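Local coordinates for protein kirola (Actinidia deliciosa, PDB 4IGV) that is a kiwifruit allergen of the ripening-related, PR-10-like family, and probably binds small hydrophobic ligands in an internal cavity, as relatives do, at residues K9-F20 and I138-T146. Numbering follows the deposited sequence. Where two conformers were deposited one is given.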
loop_
_atom_site.group_PDB
_atom_site.type_symbol
_atom_site.label_atom_id
_atom_site.label_comp_id
_atom_site.label_asym_id
_atom_site.label_seq_id
_atom_site.Cartn_x
_atom_site.Cartn_y
_atom_site.Cartn_z
ATOM N N LYS A 9 9.668 5.682 -2.779
ATOM C CA LYS A 9 10.630 5.242 -1.753
ATOM C C LYS A 9 10.880 3.752 -1.877
ATOM O O LYS A 9 9.939 2.975 -1.911
ATOM C CB LYS A 9 10.143 5.520 -0.325
ATOM C CG LYS A 9 11.189 5.259 0.766
ATOM C CD LYS A 9 12.192 6.403 0.870
ATOM C CE LYS A 9 12.792 6.637 2.290
ATOM N NZ LYS A 9 13.511 5.482 2.885
ATOM N N GLN A 10 12.182 3.405 -1.943
ATOM C CA GLN A 10 12.638 2.022 -2.028
ATOM C C GLN A 10 13.316 1.670 -0.745
ATOM O O GLN A 10 14.211 2.376 -0.311
ATOM C CB GLN A 10 13.616 1.833 -3.164
ATOM C CG GLN A 10 14.097 0.385 -3.346
ATOM C CD GLN A 10 14.940 0.185 -4.593
ATOM O OE1 GLN A 10 15.641 1.098 -5.057
ATOM N NE2 GLN A 10 14.849 -1.010 -5.172
ATOM N N VAL A 11 12.911 0.549 -0.177
ATOM C CA VAL A 11 13.648 0.048 0.930
ATOM C C VAL A 11 14.041 -1.395 0.769
ATOM O O VAL A 11 13.278 -2.232 0.242
ATOM C CB VAL A 11 12.922 0.231 2.243
ATOM C CG1 VAL A 11 12.876 1.703 2.633
ATOM C CG2 VAL A 11 11.570 -0.396 2.123
ATOM N N GLU A 12 15.253 -1.722 1.210
ATOM C CA GLU A 12 15.715 -3.085 1.229
ATOM C C GLU A 12 15.121 -3.792 2.418
ATOM O O GLU A 12 15.089 -3.255 3.539
ATOM C CB GLU A 12 17.231 -3.206 1.309
ATOM C CG GLU A 12 17.739 -4.646 1.595
ATOM C CD GLU A 12 18.005 -5.480 0.344
ATOM O OE1 GLU A 12 18.086 -4.896 -0.751
ATOM O OE2 GLU A 12 18.112 -6.720 0.452
ATOM N N ILE A 13 14.710 -5.021 2.163
ATOM C CA ILE A 13 14.074 -5.828 3.190
ATOM C C ILE A 13 14.892 -7.005 3.557
ATOM O O ILE A 13 15.729 -7.479 2.787
ATOM C CB ILE A 13 12.624 -6.220 2.805
ATOM C CG1 ILE A 13 12.559 -6.974 1.501
ATOM C CG2 ILE A 13 11.775 -4.973 2.678
ATOM C CD1 ILE A 13 11.195 -7.582 1.277
ATOM N N LEU A 14 14.660 -7.451 4.784
ATOM C CA LEU A 14 15.378 -8.580 5.323
ATOM C C LEU A 14 14.626 -9.874 5.085
ATOM O O LEU A 14 15.222 -10.946 5.174
ATOM C CB LEU A 14 15.686 -8.363 6.804
ATOM C CG LEU A 14 17.189 -8.312 7.118
ATOM C CD1 LEU A 14 17.443 -7.584 8.419
ATOM C CD2 LEU A 14 17.812 -9.728 7.160
ATOM N N SER A 15 13.347 -9.776 4.740
ATOM C CA SER A 15 12.548 -10.925 4.545
ATOM C C SER A 15 12.467 -11.284 3.039
ATOM O O SER A 15 13.044 -10.640 2.229
ATOM C CB SER A 15 11.188 -10.663 5.148
ATOM O OG SER A 15 10.538 -9.592 4.495
ATOM N N ASP A 16 11.816 -12.376 2.704
ATOM C CA ASP A 16 11.759 -12.823 1.323
ATOM C C ASP A 16 10.772 -11.971 0.556
ATOM O O ASP A 16 9.629 -11.855 0.917
ATOM C CB ASP A 16 11.288 -14.274 1.328
ATOM C CG ASP A 16 11.443 -15.008 -0.034
ATOM O OD1 ASP A 16 11.567 -14.397 -1.125
ATOM O OD2 ASP A 16 11.451 -16.266 0.019
ATOM N N GLY A 17 11.232 -11.433 -0.546
ATOM C CA GLY A 17 10.389 -10.676 -1.444
ATOM C C GLY A 17 9.232 -11.459 -1.989
ATOM O O GLY A 17 8.195 -10.891 -2.297
ATOM N N ILE A 18 9.427 -12.755 -2.213
ATOM C CA ILE A 18 8.317 -13.570 -2.729
ATOM C C ILE A 18 7.161 -13.544 -1.759
ATOM O O ILE A 18 5.983 -13.432 -2.140
ATOM C CB ILE A 18 8.752 -14.978 -3.086
ATOM C CG1 ILE A 18 9.807 -14.985 -4.198
ATOM C CG2 ILE A 18 7.515 -15.834 -3.547
ATOM C CD1 ILE A 18 10.606 -16.368 -4.321
ATOM N N VAL A 19 7.466 -13.635 -0.477
ATOM C CA VAL A 19 6.443 -13.592 0.549
ATOM C C VAL A 19 5.806 -12.191 0.649
ATOM O O VAL A 19 4.601 -12.063 0.760
ATOM C CB VAL A 19 7.006 -14.059 1.879
ATOM C CG1 VAL A 19 5.906 -14.114 2.884
ATOM C CG2 VAL A 19 7.650 -15.438 1.718
ATOM N N PHE A 20 6.585 -11.141 0.470
ATOM C CA PHE A 20 6.043 -9.808 0.532
ATOM C C PHE A 20 5.040 -9.596 -0.573
ATOM O O PHE A 20 3.956 -9.063 -0.384
ATOM C CB PHE A 20 7.202 -8.811 0.429
ATOM C CG PHE A 20 6.876 -7.480 0.979
ATOM C CD1 PHE A 20 7.206 -7.156 2.270
ATOM C CD2 PHE A 20 6.167 -6.540 0.207
ATOM C CE1 PHE A 20 6.923 -5.898 2.802
ATOM C CE2 PHE A 20 5.855 -5.280 0.701
ATOM C CZ PHE A 20 6.208 -4.957 2.035
ATOM N N ILE A 138 6.024 2.632 4.767
ATOM C CA ILE A 138 7.344 2.108 5.080
ATOM C C ILE A 138 7.318 1.382 6.431
ATOM O O ILE A 138 7.958 0.351 6.604
ATOM C CB ILE A 138 8.401 3.200 5.025
ATOM C CG1 ILE A 138 8.518 3.731 3.573
ATOM C CG2 ILE A 138 9.757 2.670 5.503
ATOM C CD1 ILE A 138 8.975 2.717 2.578
ATOM N N GLU A 139 6.532 1.916 7.370
ATOM C CA GLU A 139 6.409 1.299 8.708
ATOM C C GLU A 139 5.788 -0.056 8.571
ATOM O O GLU A 139 6.264 -1.056 9.106
ATOM C CB GLU A 139 5.509 2.109 9.662
ATOM C CG GLU A 139 5.657 1.537 11.092
ATOM C CD GLU A 139 4.621 1.946 12.116
ATOM O OE1 GLU A 139 4.054 3.061 12.018
ATOM O OE2 GLU A 139 4.414 1.108 13.044
ATOM N N ILE A 140 4.687 -0.109 7.831
ATOM C CA ILE A 140 4.020 -1.385 7.547
ATOM C C ILE A 140 5.022 -2.390 6.976
ATOM O O ILE A 140 5.071 -3.539 7.400
ATOM C CB ILE A 140 2.799 -1.231 6.643
ATOM C CG1 ILE A 140 1.692 -0.538 7.429
ATOM C CG2 ILE A 140 2.358 -2.610 6.134
ATOM C CD1 ILE A 140 0.576 -0.067 6.506
ATOM N N THR A 141 5.847 -1.927 6.031
ATOM C CA THR A 141 6.848 -2.766 5.423
ATOM C C THR A 141 7.812 -3.326 6.480
ATOM O O THR A 141 8.125 -4.513 6.488
ATOM C CB THR A 141 7.643 -1.963 4.365
ATOM O OG1 THR A 141 6.722 -1.469 3.375
ATOM C CG2 THR A 141 8.725 -2.794 3.696
ATOM N N LYS A 142 8.259 -2.480 7.388
ATOM C CA LYS A 142 9.168 -2.909 8.449
ATOM C C LYS A 142 8.506 -3.867 9.434
ATOM O O LYS A 142 9.152 -4.828 9.899
ATOM C CB LYS A 142 9.765 -1.689 9.146
ATOM C CG LYS A 142 10.727 -0.899 8.257
ATOM C CD LYS A 142 11.171 0.376 8.898
ATOM C CE LYS A 142 11.997 1.202 7.955
ATOM N NZ LYS A 142 12.393 2.474 8.631
ATOM N N ASP A 143 7.217 -3.637 9.688
ATOM C CA ASP A 143 6.459 -4.562 10.544
ATOM C C ASP A 143 6.357 -5.932 9.883
ATOM O O ASP A 143 6.514 -6.926 10.577
ATOM C CB ASP A 143 5.100 -4.003 10.857
ATOM C CG ASP A 143 5.133 -2.904 11.892
ATOM O OD1 ASP A 143 6.157 -2.726 12.601
ATOM O OD2 ASP A 143 4.128 -2.183 12.053
ATOM N N ILE A 144 6.123 -5.954 8.561
ATOM C CA ILE A 144 6.019 -7.248 7.880
ATOM C C ILE A 144 7.357 -7.953 7.913
ATOM O O ILE A 144 7.452 -9.147 8.211
ATOM C CB ILE A 144 5.507 -7.069 6.455
ATOM C CG1 ILE A 144 4.063 -6.589 6.438
ATOM C CG2 ILE A 144 5.732 -8.358 5.648
ATOM C CD1 ILE A 144 3.600 -6.035 5.055
ATOM N N GLU A 145 8.423 -7.236 7.571
ATOM C CA GLU A 145 9.741 -7.886 7.478
ATOM C C GLU A 145 10.247 -8.429 8.780
ATOM O O GLU A 145 11.023 -9.374 8.801
ATOM C CB GLU A 145 10.755 -6.941 6.781
ATOM C CG GLU A 145 11.262 -5.875 7.598
ATOM C CD GLU A 145 12.253 -4.902 6.852
ATOM O OE1 GLU A 145 13.234 -5.377 6.347
ATOM O OE2 GLU A 145 11.882 -3.703 6.718
ATOM N N THR A 146 9.795 -7.865 9.902
ATOM C CA THR A 146 10.269 -8.248 11.213
ATOM C C THR A 146 9.229 -9.101 11.958
ATOM O O THR A 146 9.463 -9.420 13.140
ATOM C CB THR A 146 10.624 -7.038 12.092
ATOM O OG1 THR A 146 9.496 -6.177 12.267
ATOM C CG2 THR A 146 11.786 -6.265 11.500
HETATM O O HOH W 1 13.069 4.305 6.065
HETATM O O HOH W 2 13.478 -2.206 5.523
#
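Ile-138 points CD1 at the edge strand 4-12, tip to tip with Val-11 (CD1 to CG1 4.0 Å) and at about a right angle to the aliphatic part of Lys-9. One turn on, Thr-141 sends its methyl into a corner between strand and helix 17-25: CG2 lies 3.7 Å from Phe-20 CE1 and also meets Val-11 CG2 and Ile-13 CG2. With CG2 anti to the backbone N, its hydroxyl is left to Cys-137 O and Trp-116 NE1. Ile-144 approaches the same ring obliquely, CG2 3.9 Å from Phe-20 CD1, while the ring of Phe-24, in helix 17-25, meets that of Phe-20 with planes about 20° apart. Glu-145, extended beyond CG, carries OE1 to Leu-14 N (3.0 Å, N-H...O 152°), which meets the oxygen nearly along its C-O axis; OE2 takes a water that also donates to Glu-12 O, so one oxygen holds the backbone directly and the other through water. Alongside, Ser-15 OG rests on Glu-145 CB at 3.5 Å. Strand 9-12 and helix 138-145 run nearly parallel, 16° apart, 10.3 Å between axes. This is the Bet v 1 fold, whose long C-terminal helix packs against the curved antiparallel sheet and the first short helix.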